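Local coordinates for protein tRNA threonylcarbamoyladenosine dehydratase (PDB 4D79) that catalyses the ATP-dependent dehydration of threonylcarbamoyladenosine at position 37 of certain tRNAs to its cyclic form, and can accept sulfur from CsdA in vitro, at residues V67-T70 with N71-H75; K85-V88 with M89-R92; A240-M243 with V244-F248. All coordinates share one frame; numbering follows the deposited sequence.

Contact 1 of 3, residues V67-T70 with N71-H75; sequences VTNT and NRQIH. With ATP (adenosine-5'-triphosphate), chain K.
N69 and Q73 lay their side-chain amides over one another, the two planes 14° apart, with OE1 of Q73 3.5 Å from CG of N69. Both polar ends have partners, which should help fix the amides: OD1 of N69 meets the backbone N of C66, OE1 of Q73 meets K85. The extended Q73 chain carries NE2 to the triphosphate, where it gives a nearly straight hydrogen bond of 3.0 Å to O2B of ATP.

R72 works beside them. Its first torsion (chi1 68°) sets CG between the backbone N and the carbonyl carbon, and from there the chain runs straight out to the phosphates. NH2 donates to O3A of ATP at 2.6 Å, with the other bridging oxygen, O3B, just as close, while NE makes only a weak bond to O2A. NH1 is held by the protein: OD1 of N71 takes it at 2.9 Å, in the carbonyl plane and on a lone pair, and the O of T68 adds a weak bond. The amide of Q73 rests on one face of the guanidinium, where NE2 lies 3.4 Å over the plane, nearer its border than its centre. A water joins T68 OG1 and R72 NH2 to O1G of ATP. A leucine here would probably leave O3A without this donor and N71 OD1 without its mate, one hold on the triphosphate lost.

The backbone supplies the bend: after the 3-10 turn 67-69, the O of N69 accepts the N of R72 at 3.1 Å, with the donor well above the carbonyl plane, and more weakly the N of Q73. The guanidinium would be expected to offset part of the negative charge of the bound ATP, with the Q73 amide adding a neutral hydrogen bond.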
# COMPACT_ATOMS: atom_id res chain seq x y z
N VAL B 67 10.93 8.97 14.77
CA VAL B 67 11.04 9.79 13.56
C VAL B 67 11.60 8.96 12.42
O VAL B 67 11.21 9.15 11.25
CB VAL B 67 11.90 11.05 13.82
CG1 VAL B 67 13.32 10.69 14.17
CG2 VAL B 67 11.87 11.93 12.57
N THR B 68 12.45 7.97 12.74
CA THR B 68 13.03 7.12 11.71
C THR B 68 12.02 6.14 11.12
O THR B 68 12.35 5.50 10.12
CB THR B 68 14.24 6.32 12.25
OG1 THR B 68 13.82 5.47 13.31
CG2 THR B 68 15.40 7.24 12.75
N ASN B 69 10.82 6.03 11.72
CA ASN B 69 9.72 5.26 11.12
C ASN B 69 9.09 5.93 9.90
O ASN B 69 8.29 5.29 9.20
CB ASN B 69 8.57 5.02 12.11
CG ASN B 69 8.96 4.28 13.39
OD1 ASN B 69 8.20 4.34 14.35
ND2 ASN B 69 10.09 3.58 13.40
N THR B 70 9.42 7.18 9.63
CA THR B 70 8.70 8.00 8.66
C THR B 70 8.72 7.39 7.26
O THR B 70 7.77 7.57 6.50
CB THR B 70 9.32 9.39 8.66
OG1 THR B 70 9.10 9.96 9.96
CG2 THR B 70 8.72 10.28 7.59
N ASN B 71 9.80 6.69 6.90
CA ASN B 71 9.89 6.19 5.55
C ASN B 71 8.94 5.06 5.25
O ASN B 71 8.77 4.74 4.07
CB ASN B 71 11.31 5.72 5.23
CG ASN B 71 11.74 4.52 6.09
OD1 ASN B 71 11.44 4.46 7.28
ND2 ASN B 71 12.43 3.55 5.46
N ARG B 72 8.30 4.43 6.26
CA ARG B 72 7.57 3.20 5.96
C ARG B 72 6.38 2.87 6.86
O ARG B 72 5.84 1.78 6.71
CB ARG B 72 8.55 2.02 6.02
CG ARG B 72 9.03 1.76 7.45
CD ARG B 72 10.36 1.07 7.48
NE ARG B 72 10.76 0.62 8.80
CZ ARG B 72 11.40 1.36 9.70
NH1 ARG B 72 11.70 2.62 9.46
NH2 ARG B 72 11.73 0.83 10.86
N GLN B 73 5.91 3.74 7.77
CA GLN B 73 4.85 3.42 8.72
C GLN B 73 3.77 4.50 8.70
O GLN B 73 4.06 5.69 8.78
CB GLN B 73 5.43 3.22 10.14
CG GLN B 73 6.57 2.20 10.12
CD GLN B 73 7.10 1.79 11.48
OE1 GLN B 73 6.46 1.96 12.51
NE2 GLN B 73 8.27 1.20 11.47
N ILE B 74 2.52 4.07 8.56
CA ILE B 74 1.46 5.03 8.27
C ILE B 74 1.20 5.99 9.43
O ILE B 74 0.68 7.09 9.21
CB ILE B 74 0.19 4.26 7.87
CG1 ILE B 74 -0.84 5.20 7.23
CG2 ILE B 74 -0.37 3.55 9.06
CD1 ILE B 74 -2.03 4.53 6.66
N HIS B 75 1.54 5.60 10.64
CA HIS B 75 1.32 6.42 11.83
C HIS B 75 2.48 7.36 12.14
O HIS B 75 2.39 8.12 13.11
CB HIS B 75 1.07 5.53 13.05
CG HIS B 75 2.10 4.46 13.21
ND1 HIS B 75 3.45 4.73 13.40
CD2 HIS B 75 1.99 3.12 13.15
CE1 HIS B 75 4.11 3.59 13.44
NE2 HIS B 75 3.25 2.60 13.29
PG ATP K . 13.07 0.16 14.47
O1G ATP K . 14.15 0.99 13.82
O2G ATP K . 12.27 0.88 15.52
O3G ATP K . 13.51 -1.24 14.82
PB ATP K . 10.70 -0.97 13.39
O1B ATP K . 11.05 -2.27 14.08
O2B ATP K . 9.51 -0.13 13.82
O3B ATP K . 12.01 -0.04 13.27
PA ATP K . 9.63 -2.49 11.27
O1A ATP K . 10.57 -3.68 11.22
O2A ATP K . 9.02 -1.99 9.99
O3A ATP K . 10.50 -1.27 11.83
O5' ATP K . 8.45 -2.72 12.38
C5' ATP K . 8.31 -3.92 13.17
C4' ATP K . 7.25 -3.85 14.29
O4' ATP K . 6.99 -5.15 14.90
C3' ATP K . 7.68 -2.93 15.42
O3' ATP K . 6.70 -1.90 15.68
C2' ATP K . 7.79 -3.86 16.62
O2' ATP K . 7.50 -3.20 17.84
C1' ATP K . 6.81 -4.97 16.33
N9 ATP K . 7.05 -6.15 17.22
C8 ATP K . 8.28 -6.72 17.38
N7 ATP K . 8.26 -7.76 18.25
C5 ATP K . 7.00 -7.86 18.68
C6 ATP K . 6.32 -8.77 19.61
N6 ATP K . 7.03 -9.72 20.23
N1 ATP K . 5.02 -8.62 19.85
C2 ATP K . 4.31 -7.64 19.24
N3 ATP K . 4.87 -6.76 18.38
C4 ATP K . 6.19 -6.81 18.04
O HOH W 1 12.87 3.11 12.43

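Contact 2 of 3, residues K85-V88 with M89-R92; sequences KAEV and MAER. With ATP (adenosine-5'-triphosphate), chain K.
K85 keeps CG beside its backbone N (chi1 -69°) and extends fully beyond it, which carries NZ to the nucleotide: it is hydrogen-bonded to the ribose O3' of ATP at 2.8 Å and lies even nearer to the phosphate oxygen O2B, at 2.6 Å. One residue thus bridges sugar and phosphate. At the other end of the lysine, its carbonyl O takes the backbone N of M89, one helical turn on, in an ordinary helical bond, and CB of M89 sits 3.4 Å from that same O of K85.

This is the opening of helix 85-96, the connecting helix of a beta-alpha-beta crossover in the Rossmann-type fold, between the neighbouring parallel strands 56-60 and 101-105. A86 and A90, a turn apart, face strand 101-105, and the methyl of A90 packs 3.4 Å from the O of A86. On the solvent side E87 and E91 hold their carboxylates apart, OE2 of the first 5.3 Å from OE1 of the second. R92, extended from CG to NE, sends its guanidinium to a salt bridge with E47 and also bonds the O of I74 in the second subunit.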
# COMPACT_ATOMS: atom_id res chain seq x y z
N LYS B 85 2.75 3.26 19.34
CA LYS B 85 2.29 2.96 17.99
C LYS B 85 0.88 2.39 17.98
O LYS B 85 0.06 2.74 17.11
CB LYS B 85 3.22 1.97 17.30
CG LYS B 85 4.55 2.43 16.94
CD LYS B 85 5.33 1.28 16.30
CE LYS B 85 6.69 1.77 15.80
NZ LYS B 85 7.43 0.71 15.08
N ALA B 86 0.62 1.41 18.86
CA ALA B 86 -0.66 0.70 18.81
C ALA B 86 -1.81 1.64 19.15
O ALA B 86 -2.87 1.59 18.54
CB ALA B 86 -0.65 -0.50 19.73
N GLU B 87 -1.58 2.55 20.10
CA GLU B 87 -2.61 3.50 20.48
C GLU B 87 -2.85 4.54 19.38
O GLU B 87 -3.99 4.94 19.15
CB GLU B 87 -2.21 4.20 21.78
CG GLU B 87 -3.34 4.94 22.43
CD GLU B 87 -4.47 4.00 22.79
OE1 GLU B 87 -4.18 2.95 23.39
OE2 GLU B 87 -5.64 4.30 22.44
N VAL B 88 -1.78 5.04 18.74
CA VAL B 88 -1.93 5.97 17.62
C VAL B 88 -2.73 5.33 16.49
O VAL B 88 -3.64 5.94 15.92
CB VAL B 88 -0.53 6.41 17.13
CG1 VAL B 88 -0.64 7.19 15.80
CG2 VAL B 88 0.15 7.25 18.17
N MET B 89 -2.39 4.08 16.15
CA MET B 89 -3.09 3.38 15.10
C MET B 89 -4.53 3.08 15.49
O MET B 89 -5.43 3.15 14.64
CB MET B 89 -2.33 2.10 14.76
CG MET B 89 -2.69 1.51 13.43
SD MET B 89 -2.27 2.60 12.06
CE MET B 89 -3.61 2.27 10.94
N ALA B 90 -4.79 2.78 16.76
CA ALA B 90 -6.17 2.54 17.18
C ALA B 90 -7.03 3.79 17.03
O ALA B 90 -8.19 3.72 16.60
CB ALA B 90 -6.22 2.07 18.63
N GLU B 91 -6.49 4.96 17.39
CA GLU B 91 -7.25 6.20 17.24
C GLU B 91 -7.53 6.49 15.77
O GLU B 91 -8.60 7.02 15.42
CB GLU B 91 -6.50 7.37 17.86
CG GLU B 91 -7.34 8.63 17.86
CD GLU B 91 -8.65 8.44 18.61
OE1 GLU B 91 -8.68 7.62 19.56
OE2 GLU B 91 -9.65 9.07 18.21
N ARG B 92 -6.58 6.18 14.90
CA ARG B 92 -6.81 6.33 13.47
C ARG B 92 -7.93 5.41 13.00
O ARG B 92 -8.79 5.83 12.20
CB ARG B 92 -5.53 6.05 12.72
CG ARG B 92 -5.66 6.31 11.25
CD ARG B 92 -4.32 6.18 10.52
NE ARG B 92 -4.58 6.08 9.11
CZ ARG B 92 -4.80 7.13 8.32
NH1 ARG B 92 -4.76 8.37 8.82
NH2 ARG B 92 -5.09 6.93 7.05
PG ATP K . 13.07 0.16 14.47
O1G ATP K . 14.15 0.99 13.82
O2G ATP K . 12.27 0.88 15.52
O3G ATP K . 13.51 -1.24 14.82
PB ATP K . 10.70 -0.97 13.39
O1B ATP K . 11.05 -2.27 14.08
O2B ATP K . 9.51 -0.13 13.82
O3B ATP K . 12.01 -0.04 13.27
PA ATP K . 9.63 -2.49 11.27
O1A ATP K . 10.57 -3.68 11.22
O2A ATP K . 9.02 -1.99 9.99
O3A ATP K . 10.50 -1.27 11.83
O5' ATP K . 8.45 -2.72 12.38
C5' ATP K . 8.31 -3.92 13.17
C4' ATP K . 7.25 -3.85 14.29
O4' ATP K . 6.99 -5.15 14.90
C3' ATP K . 7.68 -2.93 15.42
O3' ATP K . 6.70 -1.90 15.68
C2' ATP K . 7.79 -3.86 16.62
O2' ATP K . 7.50 -3.20 17.84
C1' ATP K . 6.81 -4.97 16.33
N9 ATP K . 7.05 -6.15 17.22
C8 ATP K . 8.28 -6.72 17.38
N7 ATP K . 8.26 -7.76 18.25
C5 ATP K . 7.00 -7.86 18.68
C6 ATP K . 6.32 -8.77 19.61
N6 ATP K . 7.03 -9.72 20.23
N1 ATP K . 5.02 -8.62 19.85
C2 ATP K . 4.31 -7.64 19.24
N3 ATP K . 4.87 -6.76 18.38
C4 ATP K . 6.19 -6.81 18.04

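Contact 3 of 3, residues A240-M243 with V244-F248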
# COMPACT_ATOMS: atom_id res chain seq x y z
N ALA B 240 14.31 0.45 3.73
CA ALA B 240 12.96 0.01 3.42
C ALA B 240 12.20 1.12 2.73
O ALA B 240 12.56 2.29 2.85
CB ALA B 240 12.22 -0.41 4.70
N ALA B 241 11.14 0.75 2.02
CA ALA B 241 10.27 1.74 1.37
C ALA B 241 8.80 1.41 1.61
O ALA B 241 8.41 0.24 1.56
CB ALA B 241 10.56 1.83 -0.12
N THR B 242 7.99 2.45 1.81
CA THR B 242 6.55 2.31 1.96
C THR B 242 5.95 1.43 0.87
O THR B 242 5.11 0.57 1.14
CB THR B 242 5.87 3.69 1.94
OG1 THR B 242 6.17 4.35 3.17
CG2 THR B 242 4.34 3.54 1.79
N MET B 243 6.37 1.67 -0.38
CA MET B 243 5.72 1.00 -1.51
C MET B 243 5.81 -0.51 -1.38
O MET B 243 4.92 -1.22 -1.86
CB MET B 243 6.35 1.45 -2.84
CG MET B 243 6.15 2.92 -3.15
SD MET B 243 7.30 4.02 -2.29
CE MET B 243 8.82 3.60 -3.16
N VAL B 244 6.88 -1.02 -0.76
CA VAL B 244 7.06 -2.45 -0.55
C VAL B 244 6.48 -2.89 0.79
O VAL B 244 5.71 -3.85 0.84
CB VAL B 244 8.56 -2.83 -0.70
CG1 VAL B 244 8.82 -4.28 -0.29
CG2 VAL B 244 9.01 -2.63 -2.14
N THR B 245 6.83 -2.22 1.90
CA THR B 245 6.41 -2.74 3.20
C THR B 245 4.90 -2.68 3.33
O THR B 245 4.29 -3.64 3.82
CB THR B 245 7.12 -2.00 4.36
OG1 THR B 245 6.69 -0.65 4.44
CG2 THR B 245 8.67 -2.03 4.20
N ALA B 246 4.27 -1.62 2.81
CA ALA B 246 2.81 -1.55 2.84
C ALA B 246 2.20 -2.63 1.96
O ALA B 246 1.15 -3.20 2.31
CB ALA B 246 2.31 -0.18 2.36
N THR B 247 2.82 -2.91 0.81
CA THR B 247 2.24 -3.93 -0.04
C THR B 247 2.35 -5.32 0.60
O THR B 247 1.47 -6.14 0.37
CB THR B 247 2.88 -3.89 -1.43
OG1 THR B 247 2.61 -2.61 -2.00
CG2 THR B 247 2.27 -4.92 -2.36
N PHE B 248 3.42 -5.59 1.38
CA PHE B 248 3.45 -6.81 2.19
C PHE B 248 2.19 -6.90 3.07
O PHE B 248 1.50 -7.91 3.08
CB PHE B 248 4.70 -6.84 3.05
CG PHE B 248 5.88 -7.55 2.45
CD1 PHE B 248 6.59 -7.01 1.37
CD2 PHE B 248 6.36 -8.73 3.01
CE1 PHE B 248 7.72 -7.65 0.84
CE2 PHE B 248 7.51 -9.37 2.49
CZ PHE B 248 8.18 -8.82 1.38
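T245 leans back over the residues that lead into its helix, and its side chain can be followed atom by atom. CB sits 3.8 Å from the O of A241. From it the methyl CG2, placed beside the backbone N, comes 3.5 Å from the same carbonyl oxygen and touches CB of A240 at 3.9 Å, a small hydrophobic contact between the helix and the extended loop residues before it. The hydroxyl takes the remaining branch, between the backbone N and the carbonyl carbon (chi1 68°). There OG1 lies 3.5 Å from the O of A241, and its hydrogen-bond partner is the O of G40, whose N bonds ATP, in what is probably the glycine-rich loop of the Rossmann type; a weaker bond runs to the O of R72.

All this happens at the N terminus of helix 242-266. A241 is the N-cap residue; its O takes the first helical bond, from the N of T245 at 2.9 Å, nearly along the C=O axis, and also the N of V244 from well above the carbonyl plane. The next turn follows with A246 N bonded to the O of T242, and CB of A246 lies close over that oxygen at 3.1 Å. T247 has its OG1 beside the backbone N (chi1 -61°), from where it donates to the O of M243 at 2.7 Å, a side-chain bond back along the helix.

The start of this helix is buried on several sides. W44 of helix 42-51 packs against T242 and A246, I164 of strand 164-168 meets T247, and in the second subunit Y20 lies on A241 while S254 and F250 pack on M243 and A246.

Each contact is a local turn, and along the chain they come in series: none nests in or crosses another. Contact 1 bends the loop that leaves strand 56-60, and contact 2 opens helix 85-96, to which that loop leads. The two meet side by side at ATP, where H75 and I74 pack on V88 and M89. Contact 3 comes much later, starting the C-terminal helix, yet returns to contact 1: T242 OG1 and the O of A240 probably bond to N71. Contacts 2 and 3 do not touch; 67-75 touches both, and so ties the start of helix 85-96 to the start of helix 242-266 beside the nucleotide.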